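Local coordinates for R.Ecl18kI (Enterobacter cloacae, PDB 2GB7), which recognises the double-stranded DNA sequence 5'-CCNGG-3' as a type II restriction endonuclease and cleaves it before the first cytosine, at residues Ile22-Leu27 and Arg117-Lys122; Lys122-Ile127 and Ile179-Thr184; Glu203-Thr208 and Val227-Val232. The protein carries 1 engineered substitution. One frame throughout, in Å; residues are numbered along the deposited sequence.

Contact 1 of 3, residues Ile22-Leu27 and Arg117-Lys122. With nucleotides of chain B; nucleotides of chain A.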
loop_
_atom_site.group_PDB
_atom_site.type_symbol
_atom_site.label_atom_id
_atom_site.label_comp_id
_atom_site.label_asym_id
_atom_site.label_seq_id
_atom_site.Cartn_x
_atom_site.Cartn_y
_atom_site.Cartn_z
ATOM N N ILE F 22 -4.870 -23.624 -0.213
ATOM C CA ILE F 22 -3.935 -23.804 0.885
ATOM C C ILE F 22 -3.245 -22.477 1.229
ATOM O O ILE F 22 -3.217 -21.532 0.417
ATOM C CB ILE F 22 -2.924 -24.942 0.598
ATOM C CG1 ILE F 22 -2.009 -24.593 -0.588
ATOM C CG2 ILE F 22 -3.674 -26.273 0.361
ATOM C CD1 ILE F 22 -0.906 -25.654 -0.857
ATOM N N THR F 23 -2.714 -22.398 2.447
ATOM C CA THR F 23 -2.116 -21.160 2.943
ATOM C C THR F 23 -0.862 -20.838 2.123
ATOM O O THR F 23 -0.287 -21.754 1.511
ATOM C CB THR F 23 -1.767 -21.284 4.429
ATOM O OG1 THR F 23 -0.671 -22.195 4.582
ATOM C CG2 THR F 23 -2.978 -21.796 5.218
ATOM N N PRO F 24 -0.457 -19.550 2.087
ATOM C CA PRO F 24 0.785 -19.146 1.437
ATOM C C PRO F 24 1.956 -19.985 1.907
ATOM O O PRO F 24 2.715 -20.494 1.083
ATOM C CB PRO F 24 0.962 -17.697 1.903
ATOM C CG PRO F 24 -0.441 -17.200 2.042
ATOM C CD PRO F 24 -1.180 -18.377 2.636
ATOM N N PHE F 25 2.124 -20.156 3.219
ATOM C CA PHE F 25 3.248 -20.984 3.675
ATOM C C PHE F 25 3.135 -22.438 3.232
ATOM O O PHE F 25 4.133 -23.051 2.833
ATOM C CB PHE F 25 3.431 -20.938 5.185
ATOM C CG PHE F 25 4.648 -21.661 5.633
ATOM C CD1 PHE F 25 5.882 -21.016 5.641
ATOM C CD2 PHE F 25 4.593 -23.005 5.988
ATOM C CE1 PHE F 25 7.029 -21.682 6.016
ATOM C CE2 PHE F 25 5.730 -23.672 6.364
ATOM C CZ PHE F 25 6.947 -23.022 6.377
ATOM N N ALA F 26 1.937 -23.001 3.330
ATOM C CA ALA F 26 1.726 -24.375 2.861
ATOM C C ALA F 26 2.106 -24.530 1.383
ATOM O O ALA F 26 2.674 -25.564 0.987
ATOM C CB ALA F 26 0.270 -24.793 3.074
ATOM N N LEU F 27 1.763 -23.532 0.557
ATOM C CA LEU F 27 2.072 -23.625 -0.884
ATOM C C LEU F 27 3.567 -23.546 -1.092
ATOM O O LEU F 27 4.145 -24.306 -1.864
ATOM C CB LEU F 27 1.363 -22.523 -1.695
ATOM C CG LEU F 27 1.743 -22.381 -3.180
ATOM C CD1 LEU F 27 1.461 -23.671 -3.931
ATOM C CD2 LEU F 27 1.014 -21.203 -3.877
ATOM N N ARG F 117 -2.174 -9.835 -3.206
ATOM C CA ARG F 117 -1.230 -8.910 -2.544
ATOM C C ARG F 117 -0.773 -9.481 -1.230
ATOM O O ARG F 117 0.449 -9.540 -0.949
ATOM C CB ARG F 117 -1.898 -7.543 -2.371
ATOM C CG ARG F 117 -2.017 -6.797 -3.696
ATOM C CD ARG F 117 -3.029 -5.669 -3.610
ATOM N NE ARG F 117 -3.616 -5.389 -4.921
ATOM C CZ ARG F 117 -3.752 -4.201 -5.518
ATOM N NH1 ARG F 117 -3.338 -3.067 -4.937
ATOM N NH2 ARG F 117 -4.336 -4.165 -6.720
ATOM N N SER F 118 -1.729 -9.922 -0.412
ATOM C CA SER F 118 -1.408 -10.497 0.888
ATOM C C SER F 118 -0.563 -11.768 0.790
ATOM O O SER F 118 0.486 -11.903 1.464
ATOM C CB SER F 118 -2.670 -10.783 1.688
ATOM O OG SER F 118 -2.225 -11.191 2.972
ATOM N N ARG F 119 -1.002 -12.653 -0.097
ATOM C CA ARG F 119 -0.284 -13.897 -0.414
ATOM C C ARG F 119 1.084 -13.659 -1.009
ATOM O O ARG F 119 2.015 -14.361 -0.630
ATOM C CB ARG F 119 -1.101 -14.796 -1.350
ATOM C CG ARG F 119 -2.382 -15.318 -0.675
ATOM C CD ARG F 119 -3.170 -16.243 -1.596
ATOM N NE ARG F 119 -2.309 -17.329 -1.990
ATOM C CZ ARG F 119 -2.375 -18.556 -1.494
ATOM N NH1 ARG F 119 -3.348 -18.889 -0.654
ATOM N NH2 ARG F 119 -1.467 -19.460 -1.861
ATOM N N ALA F 120 1.237 -12.677 -1.899
ATOM C CA ALA F 120 2.552 -12.435 -2.518
ATOM C C ALA F 120 3.560 -12.101 -1.447
ATOM O O ALA F 120 4.682 -12.597 -1.460
ATOM C CB ALA F 120 2.504 -11.322 -3.558
ATOM N N GLY F 121 3.158 -11.263 -0.500
ATOM C CA GLY F 121 4.115 -10.896 0.588
ATOM C C GLY F 121 4.420 -12.080 1.488
ATOM O O GLY F 121 5.598 -12.341 1.840
ATOM N N LYS F 122 3.362 -12.777 1.908
ATOM C CA LYS F 122 3.518 -13.910 2.809
ATOM C C LYS F 122 4.378 -15.029 2.160
ATOM O O LYS F 122 5.237 -15.646 2.825
ATOM C CB LYS F 122 2.151 -14.427 3.311
ATOM C CG LYS F 122 2.295 -15.593 4.354
ATOM C CD LYS F 122 2.925 -15.155 5.689
ATOM C CE LYS F 122 3.337 -16.348 6.569
ATOM N NZ LYS F 122 4.768 -16.833 6.367
ATOM P P DC B 4 4.862 -6.986 0.547
ATOM O OP1 DC B 4 5.901 -7.870 -0.034
ATOM O OP2 DC B 4 5.260 -5.731 1.243
ATOM O "O5'" DC B 4 3.819 -6.594 -0.591
ATOM C "C5'" DC B 4 3.147 -7.599 -1.336
ATOM C "C4'" DC B 4 2.169 -6.961 -2.294
ATOM O "O4'" DC B 4 1.126 -6.305 -1.534
ATOM C "C3'" DC B 4 2.772 -5.896 -3.212
ATOM O "O3'" DC B 4 2.186 -5.982 -4.514
ATOM C "C2'" DC B 4 2.362 -4.591 -2.551
ATOM C "C1'" DC B 4 1.020 -4.946 -1.927
ATOM N N1 DC B 4 0.699 -4.151 -0.733
ATOM C C2 DC B 4 -0.581 -3.580 -0.612
ATOM O O2 DC B 4 -1.443 -3.830 -1.468
ATOM N N3 DC B 4 -0.843 -2.773 0.440
ATOM C C4 DC B 4 0.105 -2.536 1.356
ATOM N N4 DC B 4 -0.183 -1.683 2.346
ATOM C C5 DC B 4 1.391 -3.148 1.286
ATOM C C6 DC B 4 1.641 -3.941 0.234
ATOM P P DC A 9 -6.805 -14.807 1.574
ATOM O OP1 DC A 9 -6.191 -15.574 0.465
ATOM O OP2 DC A 9 -8.060 -15.293 2.200
ATOM O "O5'" DC A 9 -5.695 -14.626 2.701
ATOM C "C5'" DC A 9 -4.359 -14.295 2.331
ATOM C "C4'" DC A 9 -3.476 -14.192 3.551
ATOM O "O4'" DC A 9 -3.817 -13.000 4.295
ATOM C "C3'" DC A 9 -3.581 -15.357 4.536
ATOM O "O3'" DC A 9 -2.308 -15.589 5.142
ATOM C "C2'" DC A 9 -4.493 -14.804 5.619
ATOM C "C1'" DC A 9 -4.083 -13.341 5.642
ATOM N N1 DC A 9 -5.098 -12.407 6.149
ATOM C C2 DC A 9 -4.673 -11.248 6.808
ATOM O O2 DC A 9 -3.454 -11.045 6.938
ATOM N N3 DC A 9 -5.597 -10.381 7.283
ATOM C C4 DC A 9 -6.897 -10.637 7.117
ATOM N N4 DC A 9 -7.776 -9.757 7.599
ATOM C C5 DC A 9 -7.356 -11.808 6.449
ATOM C C6 DC A 9 -6.432 -12.658 5.986
ATOM P P DG B 6 -2.207 -8.435 -8.482
ATOM O OP1 DG B 6 -2.723 -8.496 -7.091
ATOM O OP2 DG B 6 -3.043 -8.955 -9.596
ATOM O "O5'" DG B 6 -1.856 -6.928 -8.849
ATOM C "C5'" DG B 6 -1.264 -6.045 -7.896
ATOM C "C4'" DG B 6 -1.080 -4.683 -8.521
ATOM O "O4'" DG B 6 -0.813 -3.673 -7.525
ATOM C "C3'" DG B 6 0.061 -4.583 -9.531
ATOM O "O3'" DG B 6 -0.353 -3.712 -10.581
ATOM C "C2'" DG B 6 1.165 -3.915 -8.732
ATOM C "C1'" DG B 6 0.340 -2.954 -7.913
ATOM N N9 DG B 6 0.941 -2.398 -6.711
ATOM C C8 DG B 6 2.199 -2.606 -6.196
ATOM N N7 DG B 6 2.423 -1.914 -5.108
ATOM C C5 DG B 6 1.239 -1.216 -4.900
ATOM C C6 DG B 6 0.875 -0.289 -3.887
ATOM O O6 DG B 6 1.555 0.129 -2.946
ATOM N N1 DG B 6 -0.433 0.167 -4.054
ATOM C C2 DG B 6 -1.278 -0.215 -5.069
ATOM N N2 DG B 6 -2.511 0.315 -5.061
ATOM N N3 DG B 6 -0.943 -1.059 -6.024
ATOM C C4 DG B 6 0.317 -1.518 -5.876
HETATM O O HOH W 1 -2.657 -21.828 -2.458
#

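Contact 2 of 3, residues Lys122-Ile127 and Ile179-Thr184. With nucleotides of chain B.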
loop_
_atom_site.group_PDB
_atom_site.type_symbol
_atom_site.label_atom_id
_atom_site.label_comp_id
_atom_site.label_asym_id
_atom_site.label_seq_id
_atom_site.Cartn_x
_atom_site.Cartn_y
_atom_site.Cartn_z
ATOM N N LYS F 122 3.362 -12.777 1.908
ATOM C CA LYS F 122 3.518 -13.910 2.809
ATOM C C LYS F 122 4.378 -15.029 2.160
ATOM O O LYS F 122 5.237 -15.646 2.825
ATOM C CB LYS F 122 2.151 -14.427 3.311
ATOM C CG LYS F 122 2.295 -15.593 4.354
ATOM C CD LYS F 122 2.925 -15.155 5.689
ATOM C CE LYS F 122 3.337 -16.348 6.569
ATOM N NZ LYS F 122 4.768 -16.833 6.367
ATOM N N GLU F 123 4.164 -15.251 0.878
ATOM C CA GLU F 123 4.922 -16.273 0.157
ATOM C C GLU F 123 6.381 -15.852 0.033
ATOM O O GLU F 123 7.257 -16.671 0.265
ATOM C CB GLU F 123 4.302 -16.532 -1.215
ATOM C CG GLU F 123 2.988 -17.278 -1.073
ATOM C CD GLU F 123 2.363 -17.636 -2.411
ATOM O OE1 GLU F 123 3.088 -17.731 -3.422
ATOM O OE2 GLU F 123 1.124 -17.799 -2.426
ATOM N N PHE F 124 6.662 -14.585 -0.304
ATOM C CA PHE F 124 8.077 -14.121 -0.425
ATOM C C PHE F 124 8.760 -14.293 0.914
ATOM O O PHE F 124 9.863 -14.814 1.009
ATOM C CB PHE F 124 8.077 -12.659 -0.874
ATOM C CG PHE F 124 9.432 -12.083 -1.170
ATOM C CD1 PHE F 124 10.439 -12.826 -1.793
ATOM C CD2 PHE F 124 9.668 -10.746 -0.845
ATOM C CE1 PHE F 124 11.676 -12.233 -2.051
ATOM C CE2 PHE F 124 10.844 -10.143 -1.149
ATOM C CZ PHE F 124 11.881 -10.898 -1.734
ATOM N N GLU F 125 8.088 -13.846 1.970
ATOM C CA GLU F 125 8.599 -14.046 3.316
ATOM C C GLU F 125 8.878 -15.522 3.654
ATOM O O GLU F 125 9.969 -15.844 4.219
ATOM C CB GLU F 125 7.602 -13.429 4.305
ATOM C CG GLU F 125 7.446 -11.903 4.182
ATOM C CD GLU F 125 6.059 -11.387 4.604
ATOM O OE1 GLU F 125 5.368 -12.042 5.421
ATOM O OE2 GLU F 125 5.658 -10.316 4.094
ATOM N N SER F 126 7.953 -16.413 3.266
ATOM C CA SER F 126 8.083 -17.848 3.523
ATOM C C SER F 126 9.254 -18.415 2.734
ATOM O O SER F 126 10.002 -19.263 3.215
ATOM C CB SER F 126 6.802 -18.563 3.136
ATOM O OG SER F 126 5.749 -18.138 3.974
ATOM N N ILE F 127 9.381 -17.963 1.491
ATOM C CA ILE F 127 10.511 -18.397 0.656
ATOM C C ILE F 127 11.847 -18.005 1.321
ATOM O O ILE F 127 12.816 -18.792 1.374
ATOM C CB ILE F 127 10.405 -17.782 -0.746
ATOM C CG1 ILE F 127 9.228 -18.442 -1.506
ATOM C CG2 ILE F 127 11.762 -17.957 -1.493
ATOM C CD1 ILE F 127 8.875 -17.695 -2.782
ATOM N N ILE F 179 16.062 -8.977 8.952
ATOM C CA ILE F 179 15.638 -8.967 7.552
ATOM C C ILE F 179 14.161 -8.637 7.419
ATOM O O ILE F 179 13.321 -9.280 8.067
ATOM C CB ILE F 179 15.910 -10.329 6.878
ATOM C CG1 ILE F 179 17.387 -10.719 7.034
ATOM C CG2 ILE F 179 15.466 -10.296 5.395
ATOM C CD1 ILE F 179 17.668 -12.209 6.736
ATOM N N SER F 180 13.875 -7.641 6.586
ATOM C CA SER F 180 12.493 -7.289 6.158
ATOM C C SER F 180 12.362 -7.619 4.671
ATOM O O SER F 180 13.384 -7.795 3.982
ATOM C CB SER F 180 12.244 -5.783 6.345
ATOM O OG SER F 180 10.913 -5.444 5.913
ATOM N N ALA F 181 11.125 -7.782 4.197
ATOM C CA ALA F 181 10.961 -8.134 2.792
ATOM C C ALA F 181 9.735 -7.402 2.240
ATOM O O ALA F 181 8.739 -7.317 2.926
ATOM C CB ALA F 181 10.755 -9.597 2.683
ATOM N N LYS F 182 9.863 -6.878 1.022
ATOM C CA LYS F 182 8.787 -6.240 0.290
ATOM C C LYS F 182 8.978 -6.645 -1.148
ATOM O O LYS F 182 10.026 -6.366 -1.705
ATOM C CB LYS F 182 8.893 -4.707 0.412
ATOM C CG LYS F 182 8.545 -4.217 1.815
ATOM C CD LYS F 182 8.532 -2.699 1.869
ATOM C CE LYS F 182 8.234 -2.227 3.314
ATOM N NZ LYS F 182 6.962 -2.802 3.866
ATOM N N THR F 183 7.985 -7.293 -1.755
ATOM C CA THR F 183 8.152 -7.770 -3.123
ATOM C C THR F 183 8.420 -6.611 -4.079
ATOM O O THR F 183 9.289 -6.712 -4.949
ATOM C CB THR F 183 6.921 -8.569 -3.581
ATOM O OG1 THR F 183 5.741 -7.779 -3.380
ATOM C CG2 THR F 183 6.832 -9.885 -2.816
ATOM N N THR F 184 7.639 -5.530 -3.925
ATOM C CA THR F 184 7.871 -4.253 -4.623
ATOM C C THR F 184 7.909 -3.186 -3.553
ATOM O O THR F 184 7.381 -3.403 -2.449
ATOM C CB THR F 184 6.753 -3.901 -5.625
ATOM O OG1 THR F 184 5.472 -4.037 -4.997
ATOM C CG2 THR F 184 6.819 -4.818 -6.862
ATOM P P DC B 4 4.862 -6.986 0.547
ATOM O OP1 DC B 4 5.901 -7.870 -0.034
ATOM O OP2 DC B 4 5.260 -5.731 1.243
ATOM O "O5'" DC B 4 3.819 -6.594 -0.591
ATOM C "C5'" DC B 4 3.147 -7.599 -1.336
ATOM C "C4'" DC B 4 2.169 -6.961 -2.294
ATOM O "O4'" DC B 4 1.126 -6.305 -1.534
ATOM C "C3'" DC B 4 2.772 -5.896 -3.212
ATOM O "O3'" DC B 4 2.186 -5.982 -4.514
ATOM C "C2'" DC B 4 2.362 -4.591 -2.551
ATOM C "C1'" DC B 4 1.020 -4.946 -1.927
ATOM N N1 DC B 4 0.699 -4.151 -0.733
ATOM C C2 DC B 4 -0.581 -3.580 -0.612
ATOM O O2 DC B 4 -1.443 -3.830 -1.468
ATOM N N3 DC B 4 -0.843 -2.773 0.440
ATOM C C4 DC B 4 0.105 -2.536 1.356
ATOM N N4 DC B 4 -0.183 -1.683 2.346
ATOM C C5 DC B 4 1.391 -3.148 1.286
ATOM C C6 DC B 4 1.641 -3.941 0.234
ATOM P P DT B 5 2.951 -6.778 -5.674
ATOM O OP1 DT B 5 4.407 -6.585 -5.478
ATOM O OP2 DT B 5 2.328 -6.387 -6.963
ATOM O "O5'" DT B 5 2.615 -8.310 -5.386
ATOM C "C5'" DT B 5 1.299 -8.836 -5.584
ATOM C "C4'" DT B 5 1.079 -9.137 -7.048
ATOM O "O4'" DT B 5 2.135 -9.987 -7.562
ATOM C "C3'" DT B 5 -0.241 -9.828 -7.409
ATOM O "O3'" DT B 5 -0.788 -9.189 -8.566
ATOM C "C2'" DT B 5 0.198 -11.237 -7.786
ATOM C "C1'" DT B 5 1.548 -10.952 -8.413
ATOM N N1 DT B 5 2.491 -12.079 -8.556
ATOM C C2 DT B 5 3.153 -12.195 -9.759
ATOM O O2 DT B 5 2.964 -11.436 -10.696
ATOM N N3 DT B 5 4.039 -13.238 -9.826
ATOM C C4 DT B 5 4.315 -14.162 -8.836
ATOM O O4 DT B 5 5.150 -15.040 -9.037
ATOM C C5 DT B 5 3.569 -13.992 -7.607
ATOM C C7 DT B 5 3.788 -14.955 -6.485
ATOM C C6 DT B 5 2.706 -12.971 -7.531
ATOM P P DC B 3 4.777 -5.572 6.219
ATOM O OP1 DC B 3 6.048 -6.339 6.274
ATOM O OP2 DC B 3 4.808 -4.086 6.085
ATOM O "O5'" DC B 3 3.908 -6.204 5.049
ATOM C "C5'" DC B 3 3.664 -7.605 5.055
ATOM C "C4'" DC B 3 2.917 -8.005 3.809
ATOM O "O4'" DC B 3 1.502 -7.776 4.021
ATOM C "C3'" DC B 3 3.325 -7.136 2.626
ATOM O "O3'" DC B 3 3.972 -7.829 1.576
ATOM C "C2'" DC B 3 2.048 -6.486 2.134
ATOM C "C1'" DC B 3 0.917 -7.184 2.867
ATOM N N1 DC B 3 -0.044 -6.165 3.315
ATOM C C2 DC B 3 -1.349 -6.189 2.817
ATOM O O2 DC B 3 -1.678 -7.093 2.038
ATOM N N3 DC B 3 -2.217 -5.220 3.193
ATOM C C4 DC B 3 -1.820 -4.256 4.025
ATOM N N4 DC B 3 -2.706 -3.313 4.369
ATOM C C5 DC B 3 -0.498 -4.213 4.550
ATOM C C6 DC B 3 0.346 -5.183 4.181
#

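Contact 3 of 3, residues Glu203-Thr208 and Val227-Val232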
loop_
_atom_site.group_PDB
_atom_site.type_symbol
_atom_site.label_atom_id
_atom_site.label_comp_id
_atom_site.label_asym_id
_atom_site.label_seq_id
_atom_site.Cartn_x
_atom_site.Cartn_y
_atom_site.Cartn_z
ATOM N N GLU F 203 20.991 -1.755 11.780
ATOM C CA GLU F 203 20.913 -1.859 10.338
ATOM C C GLU F 203 19.857 -2.893 10.023
ATOM O O GLU F 203 19.627 -3.828 10.795
ATOM C CB GLU F 203 22.246 -2.291 9.744
ATOM C CG GLU F 203 22.746 -3.614 10.281
ATOM C CD GLU F 203 24.217 -3.836 9.982
ATOM O OE1 GLU F 203 24.569 -3.827 8.763
ATOM O OE2 GLU F 203 25.009 -4.037 10.958
ATOM N N MET F 204 19.186 -2.726 8.898
ATOM C CA MET F 204 18.194 -3.712 8.466
ATOM C C MET F 204 18.423 -4.027 7.002
ATOM O O MET F 204 18.681 -3.138 6.173
ATOM C CB MET F 204 16.743 -3.227 8.690
ATOM C CG MET F 204 15.670 -4.368 8.836
ATOM S SD MET F 204 14.003 -3.770 8.935
ATOM C CE MET F 204 14.173 -2.377 10.043
ATOM N N TYR F 205 18.278 -5.293 6.689
ATOM C CA TYR F 205 18.361 -5.707 5.283
ATOM C C TYR F 205 16.938 -5.738 4.780
ATOM O O TYR F 205 16.069 -6.314 5.434
ATOM C CB TYR F 205 18.955 -7.101 5.193
ATOM C CG TYR F 205 20.430 -7.075 5.584
ATOM C CD1 TYR F 205 21.408 -7.086 4.608
ATOM C CD2 TYR F 205 20.799 -6.973 6.923
ATOM C CE1 TYR F 205 22.760 -7.040 4.946
ATOM C CE2 TYR F 205 22.117 -6.875 7.276
ATOM C CZ TYR F 205 23.097 -6.928 6.278
ATOM O OH TYR F 205 24.431 -6.888 6.626
ATOM N N LEU F 206 16.723 -5.143 3.608
ATOM C CA LEU F 206 15.391 -5.043 2.982
ATOM C C LEU F 206 15.421 -5.822 1.695
ATOM O O LEU F 206 15.956 -5.355 0.674
ATOM C CB LEU F 206 15.036 -3.585 2.718
ATOM C CG LEU F 206 13.741 -3.358 1.920
ATOM C CD1 LEU F 206 12.610 -4.006 2.691
ATOM C CD2 LEU F 206 13.462 -1.844 1.661
ATOM N N ALA F 207 14.897 -7.034 1.767
ATOM C CA ALA F 207 14.887 -7.923 0.600
ATOM C C ALA F 207 13.786 -7.501 -0.352
ATOM O O ALA F 207 12.653 -7.312 0.088
ATOM C CB ALA F 207 14.615 -9.329 1.045
ATOM N N THR F 208 14.073 -7.452 -1.658
ATOM C CA THR F 208 13.011 -7.064 -2.626
ATOM C C THR F 208 13.231 -7.687 -3.975
ATOM O O THR F 208 14.333 -8.113 -4.276
ATOM C CB THR F 208 12.924 -5.499 -2.793
ATOM O OG1 THR F 208 11.747 -5.142 -3.538
ATOM C CG2 THR F 208 14.141 -4.953 -3.525
ATOM N N VAL F 227 19.689 -1.497 3.962
ATOM C CA VAL F 227 20.372 -1.908 2.732
ATOM C C VAL F 227 19.444 -2.763 1.922
ATOM O O VAL F 227 18.909 -3.735 2.443
ATOM C CB VAL F 227 21.639 -2.728 3.034
ATOM C CG1 VAL F 227 22.359 -3.009 1.749
ATOM C CG2 VAL F 227 22.543 -1.938 3.948
ATOM N N VAL F 228 19.242 -2.387 0.654
ATOM C CA VAL F 228 18.388 -3.157 -0.252
ATOM C C VAL F 228 19.183 -4.351 -0.762
ATOM O O VAL F 228 20.391 -4.239 -1.099
ATOM C CB VAL F 228 17.910 -2.326 -1.435
ATOM C CG1 VAL F 228 16.967 -3.144 -2.345
ATOM C CG2 VAL F 228 17.207 -1.053 -0.906
ATOM N N VAL F 229 18.494 -5.484 -0.752
ATOM C CA VAL F 229 19.040 -6.793 -1.131
ATOM C C VAL F 229 18.123 -7.295 -2.235
ATOM O O VAL F 229 16.907 -7.346 -2.062
ATOM C CB VAL F 229 19.024 -7.768 0.046
ATOM C CG1 VAL F 229 19.502 -9.143 -0.372
ATOM C CG2 VAL F 229 19.919 -7.258 1.191
ATOM N N THR F 230 18.676 -7.658 -3.383
ATOM C CA THR F 230 17.810 -8.201 -4.453
ATOM C C THR F 230 18.556 -9.313 -5.174
ATOM O O THR F 230 19.618 -9.726 -4.741
ATOM C CB THR F 230 17.329 -7.081 -5.426
ATOM O OG1 THR F 230 16.236 -7.535 -6.226
ATOM C CG2 THR F 230 18.467 -6.544 -6.321
ATOM N N THR F 231 17.964 -9.837 -6.228
ATOM C CA THR F 231 18.596 -10.928 -6.932
ATOM C C THR F 231 19.825 -10.458 -7.670
ATOM O O THR F 231 20.042 -9.257 -7.880
ATOM C CB THR F 231 17.649 -11.568 -7.954
ATOM O OG1 THR F 231 17.216 -10.565 -8.889
ATOM C CG2 THR F 231 16.460 -12.192 -7.251
ATOM N N VAL F 232 20.655 -11.440 -8.066
ATOM C CA VAL F 232 21.831 -11.116 -8.853
ATOM C C VAL F 232 21.363 -10.468 -10.150
ATOM O O VAL F 232 21.894 -9.434 -10.558
ATOM C CB VAL F 232 22.716 -12.364 -9.178
ATOM C CG1 VAL F 232 23.845 -11.988 -10.165
ATOM C CG2 VAL F 232 23.308 -12.948 -7.915
#

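Contact 1 of 3, residues Ile22-Leu27 and Arg117-Lys122
The guanidinium group of R119 meets the ring of P24 with one face and the backbone of I22 with its edge. P24 CG stands over the centre of the group, 4.2 Å above its plane. At the edge, R119 NH1 donates to I22 O at 2.9 Å. The bond is nearly straight, 172° at the hydrogen, and lies in the guanidinium plane. L27 CD2 also lies at the edge, in plane, 3.6 Å from R119 NH2. A water accepts a weak bond from R119 NH2 and donates to I22 O, which therefore takes two donors. E123 forms a salt bridge with NH2. Together with the in-plane bond to I22 O, this salt bridge should limit rotation of the group. The R119 chain bends at chi3 (57°), which turns the guanidinium group toward the start of helix 24-34.

P24 also packs against K122. Its CB lies 3.5 Å from K122 CG, a tight carbon contact, and the two side chains cross at about a right angle. T23 OG1 accepts from A26 N and forms the N-cap of helix 24-34.

Segment 117-122 also borders the DNA. S118 OG donates to O4' of DC9 of chain A at 2.7 Å. The R117 guanidinium has O4' of DG6 of chain B over one face and N2 of that base at its edge. R117 NH1 hydrogen-bonds to Q114 OE1 of the second subunit. The capped N-terminus of one helix thus packs on the middle of helix 102-134, a helix-on-helix contact bordering the bound DNA.

Contact 2 of 3, residues Lys122-Ile127 and Ile179-Thr184
The ring of F124 reaches T183 and A181 from helix 102-134. Its CG is anti to the backbone N (chi1 -174°), which sends the ring out toward segment 179-184. F124 CD2 lies 3.6 Å from T183 CG2 and 3.9 Å from A181 CB. The F124 and T183 side chains run alongside each other in opposing senses, and the T183 methyl CG2 is also 3.6 Å from F124 CB. F124 CE2 comes near K182 O, an oxygen that accepts a hydrogen bond from T208 OG1. E125 adds a looser contact through CG, which approaches A181 CB.

The T183 side chain has two roles. Its methyl packs on F124, while OG1 sits between the backbone N and the carbonyl carbon (chi1 53°) and donates to OP1 of DT5 of chain B at 2.8 Å. T184 OG1 donates to the same OP1, so two hydroxyls grip one phosphate oxygen. T183 N donates to OP1 of DC4 of chain B at 2.8 Å. Here the helix backs strand 177-181 of the mixed sheet in a PDDEXK-clan nuclease, and the loop that follows the strand meets the DNA backbone. K182 CB is directed away from the helix. The NZ of K182 forms a salt bridge with E191 and lies 3.3 Å from OP2 of DC3 of chain B.

Contact 3 of 3, residues Glu203-Thr208 and Val227-Val232
A beta-alpha-beta crossover joins the parallel strands 204-207 and 226-230 through helix 215-223. The bonds between the strands alternate in a parallel ladder, with L206, V227 and V229 each using both N and O. L206 N donates to V227 O at 2.8 Å, and L206 O accepts from V229 N at 2.9 Å. V227 N bonds to M204 O and T208 N to V229 O.

The pair lies inside the mixed sheet, with strand 177-181 on the other side of 204-207 and strand 245-247 beyond 226-230. Y205, A207, V227 and V229 point to one face of the sheet, where F248 of helix 248-259 touches A207 and V229. V229 CG2 meets the Y205 ring at its edge, in plane, 3.7 Å from CD1. L206 and V228 point to the other face.

Near the strand ends, T208 CG2 lies 3.6 Å from V228 CG1. T230 OG1 is anti to its backbone N (chi1 -165°), which lets it donate to T208 O at 2.8 Å. T208 OG1 bonds instead to K182 O. T231 is the N-cap of helix 232-238, with OG1 accepting from N234 N.

Helix 102-134 joins contacts 1 and 2, which share K122 and have centres about 10 Å apart. Packing continues between them: P24 CB lies 3.6 Å from E123 CG, and F25 CD1 lies 3.3 Å from S126 OG. Contacts 2 and 3 meet in the sheet, where strands 177-181 and 204-207 are neighbours; their centres are about 11 Å apart. S180 O and A207 N are 2.8 Å apart, a probable hydrogen bond. F124 CE2 packs on A207 O at 3.6 Å. Contacts 1 and 3 do not touch, and their centres lie about 20 Å apart. Contacts 1 and 2 both bind DNA, whereas contact 3 stays about 7 Å from it at the nearest atoms.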